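PDB 3G9Q: Iron(3+)-hydroxamate-binding protein FhuD from Bacillus subtilis subsp. subtilis, which binds iron(3+)-hydroxamate complexes such as ferrichrome and hands them to the membrane permease of the FhuCBGD ABC transporter. Local coordinates for residues I248-T253 / E259-F264; S170-D175 / E263-S268; Y159-G162 / G166-G169; Y25-T30 / L102-Q107; N41-P46 / K51-E56. All coordinates share one frame; numbering follows the deposited sequence.

How the contacts relate
Contact 1 lies in the middle, its centre about 5 Å from the centre of the chain, and touches all the others. It shares Glu263, Phe264 and helix 255-270 with contact 2, their centres about 9 Å apart, while the Phe250 ring rests on the turn of contact 3 and Phe252 on Asn41 and Asn45 of contact 5. Contacts 4 and 5 belong to the N-terminal lobe and meet where Tyr25 packs on Val42; contacts 2 and 3 belong to the C-terminal lobe. The centres of contacts 3 and 5 stand about 24 Å apart, on opposite sides of the chain's centre. In relatives the siderophore sits in the cleft between such lobes.

Contact 1: I248-T253 / E259-F264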
# COMPACT_ATOMS: atom_id res chain seq x y z
N ILE A 248 6.85 4.76 3.55
CA ILE A 248 7.31 3.92 2.45
C ILE A 248 6.61 2.56 2.43
O ILE A 248 6.34 2.00 1.37
CB ILE A 248 8.82 3.68 2.55
CG1 ILE A 248 9.53 5.02 2.78
CG2 ILE A 248 9.31 2.95 1.28
CD1 ILE A 248 11.00 4.90 3.17
N GLY A 249 6.33 2.04 3.61
CA GLY A 249 5.67 0.76 3.70
C GLY A 249 4.24 0.81 3.20
O GLY A 249 3.80 -0.12 2.52
N PHE A 250 3.53 1.88 3.53
CA PHE A 250 2.13 2.03 3.13
C PHE A 250 1.92 2.73 1.79
O PHE A 250 0.80 3.09 1.41
CB PHE A 250 1.37 2.76 4.23
CG PHE A 250 1.11 1.91 5.43
CD1 PHE A 250 -0.15 1.35 5.62
CD2 PHE A 250 2.13 1.64 6.34
CE1 PHE A 250 -0.39 0.52 6.72
CE2 PHE A 250 1.92 0.82 7.44
CZ PHE A 250 0.66 0.25 7.64
N TYR A 251 3.03 2.88 1.07
CA TYR A 251 3.09 3.48 -0.24
C TYR A 251 2.47 2.54 -1.27
O TYR A 251 1.82 2.99 -2.20
CB TYR A 251 4.55 3.73 -0.58
CG TYR A 251 4.77 4.82 -1.60
CD1 TYR A 251 4.44 4.63 -2.95
CD2 TYR A 251 5.31 6.05 -1.21
CE1 TYR A 251 4.65 5.65 -3.88
CE2 TYR A 251 5.52 7.06 -2.13
CZ TYR A 251 5.19 6.86 -3.46
OH TYR A 251 5.41 7.88 -4.34
N PHE A 252 2.68 1.23 -1.10
CA PHE A 252 2.14 0.25 -2.04
C PHE A 252 0.97 -0.54 -1.48
O PHE A 252 0.72 -0.53 -0.28
CB PHE A 252 3.22 -0.75 -2.48
CG PHE A 252 4.56 -0.13 -2.75
CD1 PHE A 252 5.48 0.01 -1.72
CD2 PHE A 252 4.90 0.32 -4.03
CE1 PHE A 252 6.73 0.59 -1.97
CE2 PHE A 252 6.14 0.90 -4.28
CZ PHE A 252 7.06 1.03 -3.25
N THR A 253 0.27 -1.24 -2.36
CA THR A 253 -0.87 -2.06 -1.98
C THR A 253 -0.83 -3.40 -2.71
O THR A 253 -1.87 -3.96 -3.06
CB THR A 253 -2.23 -1.38 -2.31
OG1 THR A 253 -2.32 -1.12 -3.73
CG2 THR A 253 -2.39 -0.06 -1.55
N GLU A 259 0.16 -7.73 3.14
CA GLU A 259 0.39 -8.67 4.23
C GLU A 259 1.19 -7.99 5.34
O GLU A 259 0.83 -8.08 6.51
CB GLU A 259 1.14 -9.91 3.74
CG GLU A 259 0.21 -11.02 3.25
CD GLU A 259 0.94 -12.31 2.90
OE1 GLU A 259 1.50 -12.41 1.78
OE2 GLU A 259 0.96 -13.21 3.76
N GLY A 260 2.26 -7.29 4.96
CA GLY A 260 3.07 -6.59 5.94
C GLY A 260 2.31 -5.50 6.68
O GLY A 260 2.49 -5.30 7.89
N GLN A 261 1.46 -4.78 5.94
CA GLN A 261 0.64 -3.71 6.52
C GLN A 261 -0.42 -4.26 7.48
O GLN A 261 -0.67 -3.65 8.51
CB GLN A 261 -0.06 -2.90 5.43
CG GLN A 261 0.88 -2.26 4.43
CD GLN A 261 0.14 -1.53 3.33
OE1 GLN A 261 0.75 -0.89 2.48
NE2 GLN A 261 -1.19 -1.63 3.34
N LEU A 262 -1.04 -5.39 7.14
CA LEU A 262 -2.06 -5.96 8.01
C LEU A 262 -1.45 -6.47 9.28
O LEU A 262 -2.11 -6.50 10.30
CB LEU A 262 -2.83 -7.09 7.32
CG LEU A 262 -3.92 -7.78 8.18
CD1 LEU A 262 -4.91 -6.77 8.73
CD2 LEU A 262 -4.65 -8.81 7.34
N GLU A 263 -0.19 -6.89 9.22
CA GLU A 263 0.49 -7.39 10.41
C GLU A 263 0.73 -6.19 11.34
O GLU A 263 0.43 -6.24 12.54
CB GLU A 263 1.82 -8.05 10.03
CG GLU A 263 2.51 -8.85 11.15
CD GLU A 263 3.93 -9.31 10.75
OE1 GLU A 263 4.08 -9.99 9.70
OE2 GLU A 263 4.90 -9.00 11.50
N PHE A 264 1.24 -5.11 10.78
CA PHE A 264 1.49 -3.92 11.58
C PHE A 264 0.21 -3.35 12.20
O PHE A 264 0.22 -2.93 13.36
CB PHE A 264 2.17 -2.85 10.74
CG PHE A 264 2.22 -1.52 11.40
CD1 PHE A 264 3.03 -1.30 12.49
CD2 PHE A 264 1.44 -0.47 10.94
CE1 PHE A 264 3.06 -0.07 13.12
CE2 PHE A 264 1.46 0.77 11.57
CZ PHE A 264 2.27 0.97 12.66
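Aromatic packing joins Phe250 of the loop to Phe264 of the helix. The two rings meet rim to rim, CZ of Phe250 being 3.5 Å from CD2 of Phe264, with centroids 5.8 Å apart and planes at 73°, so neither covers the face of the other. Phe264 reaches this spot because its CG stands anti to the backbone N (chi1 169°), and its ring also meets that of Phe212.

A CH-pi contact supplies the second kind of interaction. Gln261 CG sits over the face of the Phe250 ring, 4.0 Å from its centroid, while Gln261 CB comes within 3.7 Å of Phe250 CE1. The chain of Gln261 is extended beyond CG, and its amide lies almost parallel to the ring, at 13°, in a stacked position. Together these contacts bind the loop after strand 242-244 back onto helix 255-270, the last helix of this two-lobed solute-binding fold.

Polar atoms gather below the inner end of the ring, near Phe250 CB. The amide end of Gln261 is directed into the curve of the loop, where its atom modelled as OE1 lies 2.8 Å from Phe252 O and 3.1 Å from Gly249 O; the assignment of the amide's oxygen and nitrogen is doubtful. On the face of the helix turned to helix 118-143, the Glu259 carboxylate forms a salt bridge with Lys131 and accepts a hydrogen bond from Trp124.

Contact 2: S170-D175 / E263-S268; sequences SIIYKD and EFITES
Within the C-terminal lobe, the short helix 169-175 packs against the C-terminal helix 255-270 through three isoleucines, Ile171, Ile172 and Ile265. The contact is wholly apolar and small, burying 136 Å² in all, and the backbones come nearest at Ile172 and Ile265, whose CA atoms are 8.0 Å apart.

Ile265 does most of the touching, with its two branches divided between the two partners. Its CG1 lies beside the backbone N and the chain is then extended (chi2 168°), which carries CD1 across to Ile171, 3.6 Å from CG2 and 3.7 Å from CB of that residue. The other branch runs alongside Ile172, whose side chain slides past it in the opposite direction; CG1 of Ile172 is 4.0 Å from CG2 of Ile265. The still closer approach of Ile172 CD1 is doubtful as modelled.

Each helix has a local feature of its own. A wider pi-type turn ends the first, with Asp175 N bonded to Ser170 O at 3.2 Å. In the second, Phe264 O accepts from both N and OG of Ser268, which reach it from opposite faces of the carbonyl plane.

Around this core, Ile172 also rests on Ile148 of strand 148-154, Ile171 on Leu258 and Leu262 of helix 255-270, and Thr266 and Asp175 on the long helix 118-143.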
# COMPACT_ATOMS: atom_id res chain seq x y z
N SER A 170 -8.24 0.95 2.86
CA SER A 170 -9.15 -0.12 2.48
C SER A 170 -9.03 -1.30 3.44
O SER A 170 -9.98 -2.05 3.63
CB SER A 170 -8.89 -0.59 1.03
OG SER A 170 -7.77 -1.46 0.92
N ILE A 171 -7.86 -1.45 4.07
CA ILE A 171 -7.66 -2.55 5.02
C ILE A 171 -8.50 -2.34 6.28
O ILE A 171 -9.33 -3.17 6.68
CB ILE A 171 -6.16 -2.67 5.48
CG1 ILE A 171 -5.21 -2.30 4.34
CG2 ILE A 171 -5.88 -4.08 5.95
CD1 ILE A 171 -5.30 -3.12 3.03
N ILE A 172 -8.27 -1.18 6.90
CA ILE A 172 -8.91 -0.78 8.14
C ILE A 172 -10.42 -0.52 8.09
O ILE A 172 -11.16 -0.95 8.99
CB ILE A 172 -8.19 0.44 8.70
CG1 ILE A 172 -6.80 -0.00 9.17
CG2 ILE A 172 -9.03 1.10 9.77
CD1 ILE A 172 -6.79 -0.73 10.51
N TYR A 173 -10.88 0.16 7.05
CA TYR A 173 -12.29 0.47 6.99
C TYR A 173 -13.17 -0.50 6.22
O TYR A 173 -14.38 -0.42 6.34
CB TYR A 173 -12.47 1.90 6.46
CG TYR A 173 -11.86 2.96 7.34
CD1 TYR A 173 -10.93 3.86 6.82
CD2 TYR A 173 -12.19 3.07 8.70
CE1 TYR A 173 -10.33 4.84 7.62
CE2 TYR A 173 -11.60 4.04 9.51
CZ TYR A 173 -10.67 4.92 8.96
OH TYR A 173 -10.08 5.88 9.74
N LYS A 174 -12.56 -1.41 5.46
CA LYS A 174 -13.34 -2.40 4.68
C LYS A 174 -13.07 -3.85 5.07
O LYS A 174 -14.00 -4.59 5.39
CB LYS A 174 -13.06 -2.26 3.18
CG LYS A 174 -13.39 -0.94 2.54
CD LYS A 174 -13.33 -1.06 1.02
CE LYS A 174 -14.49 -1.91 0.47
NZ LYS A 174 -15.82 -1.37 0.88
N ASP A 175 -11.80 -4.27 5.02
CA ASP A 175 -11.45 -5.65 5.36
C ASP A 175 -11.62 -5.93 6.86
O ASP A 175 -12.04 -7.01 7.24
CB ASP A 175 -10.01 -5.97 4.97
CG ASP A 175 -9.76 -5.88 3.49
OD1 ASP A 175 -9.59 -4.76 2.99
OD2 ASP A 175 -9.74 -6.94 2.81
N GLU A 263 -0.19 -6.89 9.22
CA GLU A 263 0.49 -7.39 10.41
C GLU A 263 0.73 -6.19 11.34
O GLU A 263 0.43 -6.24 12.54
CB GLU A 263 1.82 -8.05 10.03
CG GLU A 263 2.51 -8.85 11.15
CD GLU A 263 3.93 -9.31 10.75
OE1 GLU A 263 4.08 -9.99 9.70
OE2 GLU A 263 4.90 -9.00 11.50
N PHE A 264 1.24 -5.11 10.78
CA PHE A 264 1.49 -3.92 11.58
C PHE A 264 0.21 -3.35 12.20
O PHE A 264 0.22 -2.93 13.36
CB PHE A 264 2.17 -2.85 10.74
CG PHE A 264 2.22 -1.52 11.40
CD1 PHE A 264 3.03 -1.30 12.49
CD2 PHE A 264 1.44 -0.47 10.94
CE1 PHE A 264 3.06 -0.07 13.12
CE2 PHE A 264 1.46 0.77 11.57
CZ PHE A 264 2.27 0.97 12.66
N ILE A 265 -0.88 -3.33 11.43
CA ILE A 265 -2.17 -2.83 11.90
C ILE A 265 -2.62 -3.67 13.12
O ILE A 265 -2.90 -3.13 14.19
CB ILE A 265 -3.28 -2.96 10.81
CG1 ILE A 265 -2.90 -2.17 9.53
CG2 ILE A 265 -4.64 -2.51 11.39
CD1 ILE A 265 -3.76 -2.46 8.31
N THR A 266 -2.66 -4.98 12.93
CA THR A 266 -3.08 -5.94 13.95
C THR A 266 -2.22 -5.90 15.20
O THR A 266 -2.74 -5.76 16.31
CB THR A 266 -3.08 -7.36 13.38
OG1 THR A 266 -3.85 -7.39 12.17
CG2 THR A 266 -3.68 -8.33 14.39
N GLU A 267 -0.90 -6.02 15.03
CA GLU A 267 -0.01 -5.98 16.18
C GLU A 267 -0.23 -4.71 16.99
O GLU A 267 -0.38 -4.77 18.21
CB GLU A 267 1.45 -6.06 15.73
CG GLU A 267 2.46 -5.85 16.86
CD GLU A 267 2.34 -6.89 17.99
OE1 GLU A 267 2.88 -6.64 19.09
OE2 GLU A 267 1.73 -7.97 17.78
N SER A 268 -0.26 -3.55 16.32
CA SER A 268 -0.45 -2.26 16.98
C SER A 268 -1.72 -2.23 17.81
O SER A 268 -1.70 -1.81 18.96
CB SER A 268 -0.55 -1.13 15.95
OG SER A 268 0.53 -1.11 15.05

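Contact 3: Y159-G162 / G166-G169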
# COMPACT_ATOMS: atom_id res chain seq x y z
N TYR A 159 -3.28 15.40 6.35
CA TYR A 159 -4.22 14.61 5.55
C TYR A 159 -4.89 13.51 6.40
O TYR A 159 -4.21 12.74 7.06
CB TYR A 159 -3.49 13.98 4.34
CG TYR A 159 -2.57 14.93 3.57
CD1 TYR A 159 -1.17 14.79 3.65
CD2 TYR A 159 -3.08 15.96 2.78
CE1 TYR A 159 -0.30 15.66 2.95
CE2 TYR A 159 -2.22 16.84 2.07
CZ TYR A 159 -0.84 16.68 2.16
OH TYR A 159 0.01 17.53 1.48
N VAL A 160 -6.23 13.49 6.42
CA VAL A 160 -6.97 12.46 7.15
C VAL A 160 -7.52 11.54 6.08
O VAL A 160 -8.45 11.90 5.36
CB VAL A 160 -8.15 13.05 7.99
CG1 VAL A 160 -8.92 14.06 7.17
CG2 VAL A 160 -9.08 11.94 8.45
N PHE A 161 -6.92 10.36 5.96
CA PHE A 161 -7.33 9.41 4.92
C PHE A 161 -8.58 8.63 5.20
O PHE A 161 -8.97 8.43 6.35
CB PHE A 161 -6.19 8.45 4.61
CG PHE A 161 -4.94 9.14 4.17
CD1 PHE A 161 -3.92 9.41 5.08
CD2 PHE A 161 -4.81 9.58 2.86
CE1 PHE A 161 -2.79 10.12 4.68
CE2 PHE A 161 -3.69 10.29 2.45
CZ PHE A 161 -2.67 10.56 3.37
N GLY A 162 -9.23 8.19 4.13
CA GLY A 162 -10.44 7.40 4.26
C GLY A 162 -10.10 5.98 3.85
O GLY A 162 -9.03 5.47 4.19
N GLY A 166 -5.29 4.48 -0.08
CA GLY A 166 -4.09 3.85 0.43
C GLY A 166 -3.89 4.09 1.90
O GLY A 166 -4.84 4.38 2.63
N ARG A 167 -2.64 3.99 2.34
CA ARG A 167 -2.28 4.15 3.75
C ARG A 167 -3.10 3.25 4.69
O ARG A 167 -3.46 3.65 5.80
CB ARG A 167 -2.39 5.61 4.18
CG ARG A 167 -1.27 6.51 3.67
CD ARG A 167 -1.56 7.04 2.29
NE ARG A 167 -0.47 7.87 1.78
CZ ARG A 167 -0.56 8.67 0.72
NH1 ARG A 167 -1.70 8.75 0.05
NH2 ARG A 167 0.48 9.38 0.33
N GLY A 168 -3.38 2.04 4.22
CA GLY A 168 -4.14 1.08 5.02
C GLY A 168 -5.61 1.38 5.12
O GLY A 168 -6.32 0.75 5.91
N GLY A 169 -6.07 2.35 4.33
CA GLY A 169 -7.47 2.73 4.35
C GLY A 169 -8.43 1.60 4.01
O GLY A 169 -9.33 1.31 4.78
O HOH W 1 -7.25 5.13 2.16
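Phe161 and Arg167 form the tight part of this contact, the arginine lying across one face of the ring. Arg167 CD stands almost over the ring centre, 3.9 Å from the centroid and 13° off the normal. The side chain bends at chi2 (86°), and this bend lays the rest of it over the phenyl group: the guanidinium plane is turned 23° from the ring, and NH1 is 3.5 Å from Phe161 CE2. Tyr159 C lies over the opposite face. Arg167 NH1 also makes a weak hydrogen bond to Phe165 O. With an alanine here the methylene and guanidinium cover over Phe161 would be gone, which would probably leave a gap on that face of the ring and Phe165 O without this donor. The backbones do close up at one point: Gly169 CA makes a bent CA-H...O contact of 3.2 Å with Gly162 O; a glycine suits this place, because a CB would run into that oxygen.

The other half is looser and solvent-mediated. A water donates to Gly162 O at 2.7 Å and to Gly166 O at 2.6 Å, bridging the end of the strand and the start of the turn where the two backbones do not bond directly.

Gly166 to Gly169 is a type I' beta turn, closed by Gly169 N bonding to Gly166 O at 2.9 Å, with Arg167 and Gly168 both at positive phi. Gly168 is also the N-cap of helix 169-175, so the whole is a glycine-rich strand-turn-helix connection in the C-terminal lobe, leading from strand 157-161 of the mixed sheet.

Contact 4: Y25-T30 / L102-Q107; sequences YGYFKT and LDNIEQ
Tyr27 of helix 25-31, its CG beside the backbone N (chi1 -75°), sends its ring across to Asn104 and Gln107, where the chain enters helix 106-115. Both helices belong to the N-terminal lobe, which is built on a parallel four-stranded sheet. Asn104 O lies at the edge of the tyrosine ring and in its plane, 3.6 Å from CE2. The hydroxyl ends beside the amide of Asn104, with OH 2.7 Å from the atom modelled as OD1, though the assignment of that amide is doubtful. Over one face of the ring stands Gln107 CG, while Gln107 CB is 4.1 Å from Tyr27 CE2; the glutamine crosses the ring at about a right angle.

Substituting an alanine for Tyr27 would remove the ring and hydroxyl, and is likely to open a gap beneath the Gln107 methylenes and take one polar neighbour from the Asn104 side chain.

Further out, the tyrosine is flanked by Leu108, Asp254 in the loop before helix 255-270 and Pro255 at its start, while Asn104 rests on Leu258. The first turn of helix 25-31 is tied by a hydrogen bond between Gly26 N and Tyr48 OH. One turn on, Thr30 OG1 donates back to Gly26 O at 2.9 Å.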
# COMPACT_ATOMS: atom_id res chain seq x y z
N TYR A 25 5.67 -4.75 -8.48
CA TYR A 25 6.73 -5.73 -8.19
C TYR A 25 6.24 -6.88 -7.30
O TYR A 25 6.44 -8.05 -7.63
CB TYR A 25 7.94 -5.05 -7.53
CG TYR A 25 8.97 -6.03 -7.05
CD1 TYR A 25 9.80 -6.70 -7.96
CD2 TYR A 25 9.07 -6.36 -5.72
CE1 TYR A 25 10.70 -7.69 -7.53
CE2 TYR A 25 9.94 -7.33 -5.28
CZ TYR A 25 10.75 -8.00 -6.19
OH TYR A 25 11.62 -8.97 -5.71
N GLY A 26 5.60 -6.53 -6.18
CA GLY A 26 5.08 -7.54 -5.27
C GLY A 26 4.06 -8.50 -5.87
O GLY A 26 3.88 -9.61 -5.36
N TYR A 27 3.38 -8.08 -6.95
CA TYR A 27 2.39 -8.92 -7.62
C TYR A 27 3.03 -10.10 -8.33
O TYR A 27 2.58 -11.24 -8.22
CB TYR A 27 1.57 -8.13 -8.66
CG TYR A 27 0.54 -7.19 -8.08
CD1 TYR A 27 0.90 -5.91 -7.68
CD2 TYR A 27 -0.77 -7.59 -7.89
CE1 TYR A 27 -0.02 -5.07 -7.10
CE2 TYR A 27 -1.70 -6.75 -7.31
CZ TYR A 27 -1.32 -5.49 -6.91
OH TYR A 27 -2.22 -4.63 -6.32
N PHE A 28 4.09 -9.81 -9.09
CA PHE A 28 4.80 -10.82 -9.85
C PHE A 28 5.58 -11.70 -8.88
O PHE A 28 5.75 -12.90 -9.12
CB PHE A 28 5.72 -10.13 -10.87
CG PHE A 28 4.98 -9.57 -12.07
CD1 PHE A 28 4.94 -10.26 -13.27
CD2 PHE A 28 4.28 -8.37 -11.98
CE1 PHE A 28 4.21 -9.78 -14.35
CE2 PHE A 28 3.54 -7.88 -13.07
CZ PHE A 28 3.51 -8.59 -14.25
N LYS A 29 6.04 -11.12 -7.78
CA LYS A 29 6.77 -11.89 -6.78
C LYS A 29 5.81 -12.95 -6.23
O LYS A 29 6.15 -14.13 -6.16
CB LYS A 29 7.29 -10.99 -5.65
CG LYS A 29 8.20 -11.68 -4.65
CD LYS A 29 9.39 -12.30 -5.32
CE LYS A 29 9.94 -13.41 -4.45
NZ LYS A 29 10.88 -14.28 -5.22
N THR A 30 4.61 -12.53 -5.86
CA THR A 30 3.64 -13.49 -5.34
C THR A 30 3.38 -14.61 -6.36
O THR A 30 3.42 -15.79 -6.02
CB THR A 30 2.29 -12.82 -4.97
OG1 THR A 30 2.52 -11.80 -4.00
CG2 THR A 30 1.33 -13.85 -4.37
N LEU A 102 -7.76 -1.29 -12.31
CA LEU A 102 -8.28 -2.48 -11.64
C LEU A 102 -8.39 -2.29 -10.13
O LEU A 102 -7.62 -1.54 -9.53
CB LEU A 102 -7.41 -3.70 -11.94
CG LEU A 102 -7.35 -4.23 -13.38
CD1 LEU A 102 -8.77 -4.43 -13.91
CD2 LEU A 102 -6.59 -3.25 -14.26
N ASP A 103 -9.34 -3.00 -9.53
CA ASP A 103 -9.58 -2.92 -8.09
C ASP A 103 -8.28 -3.02 -7.30
O ASP A 103 -7.73 -2.01 -6.87
CB ASP A 103 -10.53 -4.03 -7.65
CG ASP A 103 -10.70 -4.10 -6.13
OD1 ASP A 103 -11.18 -3.11 -5.53
OD2 ASP A 103 -10.36 -5.13 -5.53
N ASN A 104 -7.79 -4.24 -7.13
CA ASN A 104 -6.57 -4.49 -6.37
C ASN A 104 -6.33 -5.99 -6.29
O ASN A 104 -5.22 -6.47 -6.51
CB ASN A 104 -6.71 -3.91 -4.96
CG ASN A 104 -5.45 -4.08 -4.14
OD1 ASN A 104 -4.36 -4.14 -4.69
ND2 ASN A 104 -5.61 -4.13 -2.83
N ILE A 105 -7.39 -6.73 -5.96
CA ILE A 105 -7.32 -8.17 -5.91
C ILE A 105 -7.61 -8.60 -7.34
O ILE A 105 -7.30 -9.73 -7.73
CB ILE A 105 -8.40 -8.76 -4.96
CG1 ILE A 105 -7.98 -8.55 -3.50
CG2 ILE A 105 -8.60 -10.24 -5.25
CD1 ILE A 105 -9.10 -8.75 -2.48
N GLU A 106 -8.19 -7.69 -8.11
CA GLU A 106 -8.51 -7.94 -9.52
C GLU A 106 -7.22 -7.79 -10.32
O GLU A 106 -6.95 -8.57 -11.23
CB GLU A 106 -9.57 -6.95 -10.03
CG GLU A 106 -10.83 -6.82 -9.15
CD GLU A 106 -11.67 -8.11 -9.02
OE1 GLU A 106 -12.56 -8.13 -8.13
OE2 GLU A 106 -11.45 -9.07 -9.80
N GLN A 107 -6.43 -6.79 -9.95
CA GLN A 107 -5.14 -6.50 -10.59
C GLN A 107 -4.21 -7.70 -10.49
O GLN A 107 -3.32 -7.87 -11.33
CB GLN A 107 -4.48 -5.29 -9.91
CG GLN A 107 -3.21 -4.78 -10.57
CD GLN A 107 -3.41 -4.38 -12.01
OE1 GLN A 107 -3.53 -5.22 -12.88
NE2 GLN A 107 -3.44 -3.08 -12.26

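Contact 5: N41-P46 / K51-E56; sequences NVFKNP and KTNGVE
Phe43 lies against the side-chain amide of Asn53, and the two flat groups are turned only 25° from each other. Asn53 ND2 stands over one face of the phenyl ring, 3.9 Å above its plane and offset to the rim, so the overlap is partial. The other end of the amide reaches the inner part of the ring, near its CB attachment, Asn53 OD1 being 3.4 Å from Phe43 CD2. The ring is set for this by chi1 of Phe43 (-56°), which holds CG beside the backbone N and anti to the carbonyl carbon.

Glu56 meets the far end of the same ring. Its CG is the side-chain atom nearest the phenyl, touching Phe43 CZ at 3.9 Å, and the carboxylate plane is inclined at 64° to the ring. The chain of Glu56 bends at chi2, and its OE1 and Tyr25 OH of helix 25-31 share a weak hydrogen bond.

Val42 meets the ND2 end of the amide, near its plane. Its CG1 methyl comes within 3.9 Å of Asn53 ND2; the valine also packs on Tyr25 and Tyr48. Just beyond the phenylalanine, Lys44 N bonds to Asn41 O at 2.7 Å, turning the chain after the short 3-10 segment.

Both segments come from the long irregular connection between strand 35-37 and helix 64-68, which here folds back on itself. It forms part of the N-terminal lobe of the two-lobed fold shared by iron-siderophore and vitamin B12 binding proteins.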
# COMPACT_ATOMS: atom_id res chain seq x y z
N ASN A 41 12.13 2.53 -5.58
CA ASN A 41 11.20 2.34 -4.47
C ASN A 41 11.28 0.93 -3.91
O ASN A 41 11.35 0.75 -2.70
CB ASN A 41 9.78 2.62 -4.96
CG ASN A 41 9.65 4.00 -5.52
OD1 ASN A 41 9.87 4.98 -4.80
ND2 ASN A 41 9.31 4.11 -6.81
N VAL A 42 11.29 -0.05 -4.80
CA VAL A 42 11.34 -1.44 -4.42
C VAL A 42 12.46 -1.75 -3.42
O VAL A 42 12.24 -2.43 -2.40
CB VAL A 42 11.49 -2.31 -5.69
CG1 VAL A 42 11.57 -3.78 -5.35
CG2 VAL A 42 10.30 -2.03 -6.61
N PHE A 43 13.65 -1.24 -3.68
CA PHE A 43 14.79 -1.47 -2.80
C PHE A 43 14.76 -0.56 -1.58
O PHE A 43 15.77 -0.37 -0.92
CB PHE A 43 16.09 -1.26 -3.58
CG PHE A 43 16.19 -2.11 -4.79
CD1 PHE A 43 15.43 -1.84 -5.92
CD2 PHE A 43 17.01 -3.24 -4.79
CE1 PHE A 43 15.47 -2.67 -7.02
CE2 PHE A 43 17.05 -4.08 -5.89
CZ PHE A 43 16.29 -3.79 -7.01
N LYS A 44 13.59 0.01 -1.29
CA LYS A 44 13.46 0.87 -0.12
C LYS A 44 12.29 0.44 0.75
O LYS A 44 12.26 0.72 1.95
CB LYS A 44 13.28 2.33 -0.53
CG LYS A 44 14.56 3.03 -0.94
CD LYS A 44 14.34 4.53 -1.01
CE LYS A 44 15.60 5.26 -1.44
NZ LYS A 44 16.07 4.77 -2.77
N ASN A 45 11.33 -0.25 0.13
CA ASN A 45 10.15 -0.73 0.84
C ASN A 45 10.55 -1.76 1.90
O ASN A 45 11.19 -2.75 1.59
CB ASN A 45 9.18 -1.35 -0.16
CG ASN A 45 7.87 -1.73 0.47
OD1 ASN A 45 7.61 -1.45 1.65
ND2 ASN A 45 7.01 -2.38 -0.31
N PRO A 46 10.18 -1.53 3.16
CA PRO A 46 10.55 -2.48 4.21
C PRO A 46 9.96 -3.86 4.01
O PRO A 46 10.46 -4.84 4.56
CB PRO A 46 10.04 -1.81 5.47
CG PRO A 46 8.84 -1.06 4.98
CD PRO A 46 9.38 -0.44 3.72
N LYS A 51 13.65 -8.89 2.64
CA LYS A 51 14.08 -10.25 2.35
C LYS A 51 13.91 -10.64 0.88
O LYS A 51 14.36 -11.71 0.47
CB LYS A 51 13.31 -11.26 3.24
CG LYS A 51 13.98 -11.61 4.58
CD LYS A 51 13.19 -12.67 5.35
CE LYS A 51 13.26 -14.03 4.67
NZ LYS A 51 14.62 -14.62 4.71
N THR A 52 13.27 -9.78 0.08
CA THR A 52 13.04 -10.10 -1.33
C THR A 52 13.68 -9.15 -2.36
O THR A 52 13.03 -8.24 -2.87
CB THR A 52 11.53 -10.12 -1.66
OG1 THR A 52 10.81 -10.79 -0.61
CG2 THR A 52 11.30 -10.83 -2.99
N ASN A 53 14.95 -9.39 -2.70
CA ASN A 53 15.62 -8.54 -3.68
C ASN A 53 16.68 -9.29 -4.48
O ASN A 53 17.08 -8.86 -5.57
CB ASN A 53 16.26 -7.34 -2.96
CG ASN A 53 15.39 -6.09 -3.02
OD1 ASN A 53 15.64 -5.10 -2.34
ND2 ASN A 53 14.35 -6.14 -3.86
N GLY A 54 17.11 -10.42 -3.93
CA GLY A 54 18.14 -11.24 -4.55
C GLY A 54 18.47 -11.12 -6.03
O GLY A 54 19.60 -10.80 -6.40
N VAL A 55 17.48 -11.36 -6.88
CA VAL A 55 17.73 -11.33 -8.31
C VAL A 55 17.24 -10.14 -9.15
O VAL A 55 16.62 -10.35 -10.20
CB VAL A 55 17.19 -12.65 -8.96
CG1 VAL A 55 17.92 -13.85 -8.35
CG2 VAL A 55 15.69 -12.78 -8.72
N GLU A 56 17.50 -8.91 -8.73
CA GLU A 56 17.08 -7.77 -9.54
C GLU A 56 17.97 -6.55 -9.58
O GLU A 56 18.76 -6.30 -8.67
CB GLU A 56 15.66 -7.30 -9.19
CG GLU A 56 15.24 -7.45 -7.76
CD GLU A 56 14.50 -8.74 -7.53
OE1 GLU A 56 13.51 -8.98 -8.27
OE2 GLU A 56 14.88 -9.50 -6.62